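Local coordinates for protein Fe-S binding reductase, putative (Thermus thermophilus, PDB 2D4P) that is of unknown function but may act as an acyltransferase of the GNAT type, at residues F30-F38 / G48-W56. Sequence-based numbering, arbitrary orientation.
Sequences FFARTGHSF and GFALAQAVW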
loop_
_atom_site.group_PDB
_atom_site.type_symbol
_atom_site.label_atom_id
_atom_site.label_comp_id
_atom_site.label_asym_id
_atom_site.label_seq_id
_atom_site.Cartn_x
_atom_site.Cartn_y
_atom_site.Cartn_z
ATOM N N PHE A 30 -8.966 -2.635 -10.226
ATOM C CA PHE A 30 -8.891 -3.749 -9.304
ATOM C C PHE A 30 -8.621 -3.290 -7.876
ATOM O O PHE A 30 -9.314 -3.689 -6.935
ATOM C CB PHE A 30 -7.795 -4.690 -9.750
ATOM C CG PHE A 30 -7.540 -5.805 -8.796
ATOM C CD1 PHE A 30 -6.514 -5.727 -7.850
ATOM C CD2 PHE A 30 -8.323 -6.944 -8.837
ATOM C CE1 PHE A 30 -6.275 -6.778 -6.976
ATOM C CE2 PHE A 30 -8.070 -8.013 -7.947
ATOM C CZ PHE A 30 -7.054 -7.906 -7.017
ATOM N N PHE A 31 -7.612 -2.452 -7.700
ATOM C CA PHE A 31 -7.277 -1.969 -6.361
ATOM C C PHE A 31 -8.335 -1.027 -5.779
ATOM O O PHE A 31 -8.560 -1.011 -4.577
ATOM C CB PHE A 31 -5.849 -1.407 -6.296
ATOM C CG PHE A 31 -4.793 -2.496 -6.339
ATOM C CD1 PHE A 31 -4.624 -3.373 -5.250
ATOM C CD2 PHE A 31 -3.987 -2.675 -7.450
ATOM C CE1 PHE A 31 -3.690 -4.366 -5.299
ATOM C CE2 PHE A 31 -3.042 -3.705 -7.498
ATOM C CZ PHE A 31 -2.900 -4.560 -6.428
ATOM N N ALA A 32 -9.024 -0.260 -6.634
ATOM C CA ALA A 32 -10.143 0.557 -6.162
ATOM C C ALA A 32 -11.246 -0.324 -5.571
ATOM O O ALA A 32 -11.922 0.103 -4.646
ATOM C CB ALA A 32 -10.719 1.424 -7.288
ATOM N N ARG A 33 -11.426 -1.522 -6.106
ATOM C CA ARG A 33 -12.512 -2.419 -5.679
ATOM C C ARG A 33 -12.177 -3.124 -4.349
ATOM O O ARG A 33 -13.088 -3.633 -3.704
ATOM C CB ARG A 33 -12.806 -3.507 -6.738
ATOM C CG ARG A 33 -13.727 -3.116 -7.908
ATOM C CD ARG A 33 -14.024 -4.303 -8.842
ATOM N NE ARG A 33 -13.070 -4.402 -9.974
ATOM C CZ ARG A 33 -12.195 -5.399 -10.199
ATOM N NH1 ARG A 33 -12.071 -6.444 -9.365
ATOM N NH2 ARG A 33 -11.410 -5.332 -11.278
ATOM N N THR A 34 -10.913 -3.152 -3.925
ATOM C CA THR A 34 -10.546 -3.948 -2.725
ATOM C C THR A 34 -11.117 -3.394 -1.452
ATOM O O THR A 34 -11.388 -4.143 -0.506
ATOM C CB THR A 34 -9.024 -4.060 -2.505
ATOM O OG1 THR A 34 -8.464 -2.746 -2.374
ATOM C CG2 THR A 34 -8.304 -4.717 -3.689
ATOM N N GLY A 35 -11.275 -2.076 -1.404
ATOM C CA GLY A 35 -11.547 -1.356 -0.156
ATOM C C GLY A 35 -10.365 -1.186 0.784
ATOM O O GLY A 35 -10.533 -0.737 1.896
ATOM N N HIS A 36 -9.168 -1.521 0.314
ATOM C CA HIS A 36 -7.932 -1.470 1.086
ATOM C C HIS A 36 -6.858 -0.561 0.483
ATOM O O HIS A 36 -5.771 -0.461 1.023
ATOM C CB HIS A 36 -7.369 -2.887 1.260
ATOM C CG HIS A 36 -8.285 -3.803 2.015
ATOM N ND1 HIS A 36 -8.689 -3.529 3.309
ATOM C CD2 HIS A 36 -8.929 -4.936 1.646
ATOM C CE1 HIS A 36 -9.502 -4.491 3.715
ATOM N NE2 HIS A 36 -9.679 -5.347 2.721
ATOM N N SER A 37 -7.178 0.114 -0.616
ATOM C CA SER A 37 -6.190 0.904 -1.372
ATOM C C SER A 37 -6.551 2.395 -1.294
ATOM O O SER A 37 -7.730 2.769 -1.318
ATOM C CB SER A 37 -6.155 0.424 -2.819
ATOM O OG SER A 37 -5.792 -0.944 -2.871
ATOM N N PHE A 38 -5.519 3.230 -1.177
ATOM C CA PHE A 38 -5.679 4.651 -0.898
ATOM C C PHE A 38 -4.712 5.536 -1.654
ATOM O O PHE A 38 -3.639 5.108 -2.047
ATOM C CB PHE A 38 -5.548 4.890 0.618
ATOM C CG PHE A 38 -6.573 4.176 1.397
ATOM C CD1 PHE A 38 -6.347 2.897 1.847
ATOM C CD2 PHE A 38 -7.827 4.759 1.593
ATOM C CE1 PHE A 38 -7.316 2.212 2.488
ATOM C CE2 PHE A 38 -8.828 4.076 2.279
ATOM C CZ PHE A 38 -8.562 2.808 2.743
ATOM N N GLY A 48 1.196 10.206 -2.368
ATOM C CA GLY A 48 1.496 8.799 -2.233
ATOM C C GLY A 48 0.300 7.945 -2.567
ATOM O O GLY A 48 -0.821 8.447 -2.740
ATOM N N PHE A 49 0.529 6.644 -2.632
ATOM C CA PHE A 49 -0.583 5.711 -2.758
ATOM C C PHE A 49 -0.197 4.359 -2.197
ATOM O O PHE A 49 0.982 4.034 -2.088
ATOM C CB PHE A 49 -1.049 5.593 -4.228
ATOM C CG PHE A 49 -0.042 4.932 -5.162
ATOM C CD1 PHE A 49 0.051 3.553 -5.268
ATOM C CD2 PHE A 49 0.751 5.709 -5.990
ATOM C CE1 PHE A 49 0.962 2.974 -6.117
ATOM C CE2 PHE A 49 1.669 5.126 -6.852
ATOM C CZ PHE A 49 1.759 3.761 -6.920
ATOM N N ALA A 50 -1.208 3.574 -1.837
ATOM C CA ALA A 50 -1.011 2.206 -1.373
ATOM C C ALA A 50 -1.973 1.305 -2.136
ATOM O O ALA A 50 -3.164 1.582 -2.184
ATOM C CB ALA A 50 -1.258 2.086 0.121
ATOM N N LEU A 51 -1.428 0.252 -2.753
ATOM C CA LEU A 51 -2.219 -0.787 -3.411
ATOM C C LEU A 51 -2.186 -1.985 -2.499
ATOM O O LEU A 51 -1.129 -2.520 -2.243
ATOM C CB LEU A 51 -1.609 -1.162 -4.754
ATOM C CG LEU A 51 -1.364 0.009 -5.685
ATOM C CD1 LEU A 51 -0.883 -0.551 -7.006
ATOM C CD2 LEU A 51 -2.581 0.920 -5.860
ATOM N N ALA A 52 -3.340 -2.343 -1.975
ATOM C CA ALA A 52 -3.469 -3.418 -0.993
ATOM C C ALA A 52 -4.719 -4.252 -1.255
ATOM O O ALA A 52 -5.682 -3.790 -1.855
ATOM C CB ALA A 52 -3.465 -2.879 0.426
ATOM N N GLN A 53 -4.688 -5.498 -0.792
ATOM C CA GLN A 53 -5.765 -6.446 -1.072
ATOM C C GLN A 53 -5.823 -7.539 -0.037
ATOM O O GLN A 53 -4.811 -7.879 0.600
ATOM C CB GLN A 53 -5.599 -7.082 -2.476
ATOM C CG GLN A 53 -4.370 -7.973 -2.582
ATOM C CD GLN A 53 -4.167 -8.469 -4.019
ATOM O OE1 GLN A 53 -5.015 -9.210 -4.534
ATOM N NE2 GLN A 53 -3.096 -8.022 -4.660
ATOM N N ALA A 54 -7.025 -8.103 0.106
ATOM C CA ALA A 54 -7.246 -9.219 1.001
ATOM C C ALA A 54 -6.896 -10.534 0.378
ATOM O O ALA A 54 -7.264 -10.814 -0.784
ATOM C CB ALA A 54 -8.690 -9.252 1.485
ATOM N N VAL A 55 -6.167 -11.334 1.152
ATOM C CA VAL A 55 -5.756 -12.676 0.763
ATOM C C VAL A 55 -6.205 -13.652 1.856
ATOM O O VAL A 55 -5.770 -13.525 3.002
ATOM C CB VAL A 55 -4.249 -12.780 0.614
ATOM C CG1 VAL A 55 -3.829 -14.232 0.234
ATOM C CG2 VAL A 55 -3.730 -11.762 -0.428
ATOM N N TRP A 56 -7.100 -14.557 1.503
ATOM C CA TRP A 56 -7.638 -15.556 2.453
ATOM C C TRP A 56 -6.542 -16.584 2.761
ATOM O O TRP A 56 -5.843 -17.093 1.856
ATOM C CB TRP A 56 -8.877 -16.227 1.909
ATOM C CG TRP A 56 -9.677 -16.987 2.923
ATOM C CD1 TRP A 56 -10.164 -16.516 4.131
ATOM C CD2 TRP A 56 -10.120 -18.333 2.816
ATOM N NE1 TRP A 56 -10.875 -17.506 4.771
ATOM C CE2 TRP A 56 -10.859 -18.634 3.989
ATOM C CE3 TRP A 56 -9.942 -19.339 1.860
ATOM C CZ2 TRP A 56 -11.448 -19.878 4.211
ATOM C CZ3 TRP A 56 -10.537 -20.602 2.092
ATOM C CH2 TRP A 56 -11.271 -20.854 3.250
#
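Ser37 OG receives the backbone N-H of Ala52 at 3.0 Å in an almost straight bond (178°), and Thr34 OG1 lies 3.0 Å from Ala52 O, to which it could donate. The same Thr34 OG1 accepts from His36 N, forming an ST turn, and its one proton is within reach of both Phe31 O and Ala52 O. With chi1 at 58°, OG1 sits between the backbone N and carbonyl carbon of Thr34, close to both His36 N and the strand, while CG2 packs on Gln53 CB. Beyond the turn the chain becomes a strand: Phe38 and Ala50 form an antiparallel hydrogen-bonded pair, Phe38 N to Ala50 O at 3.0 Å and Ala50 N to Phe38 O at 2.9 Å. Helix 25-34 thus leads through Gly35, with its positive phi, into the first strand of the 38-42/45-56 hairpin, within a mixed sheet consistent with the GNAT fold. The Phe31 ring projects from the helix onto the strand: Leu51 CB stands 3.6 Å from its centroid in a CH-pi contact, Phe30 CD1 covers the opposite face, and Ala52 O meets the edge in the ring plane. The Gln53 amide, its plane perpendicular to this ring, brings NE2 to 3.8 Å from Phe31 CE1; Gln53 NE2 is hydrogen-bonded to Thr66 OG1 on strand 61-70, while Gln53 OE1 approaches the edge of the Phe30 ring. Replacing Phe31 with an alanine would probably leave a gap between Leu51 CB and Phe30, depriving both of the ring they pack against. On the other side of the strand, Ala52 CB packs 3.4 Å from His36 O, a buried carbonyl oxygen without a partner in the model, and also meets His36 CB; His36 ND1 is hydrogen-bonded to Ser86 of helix 73-89, against which Phe38 and Ala50 pack too.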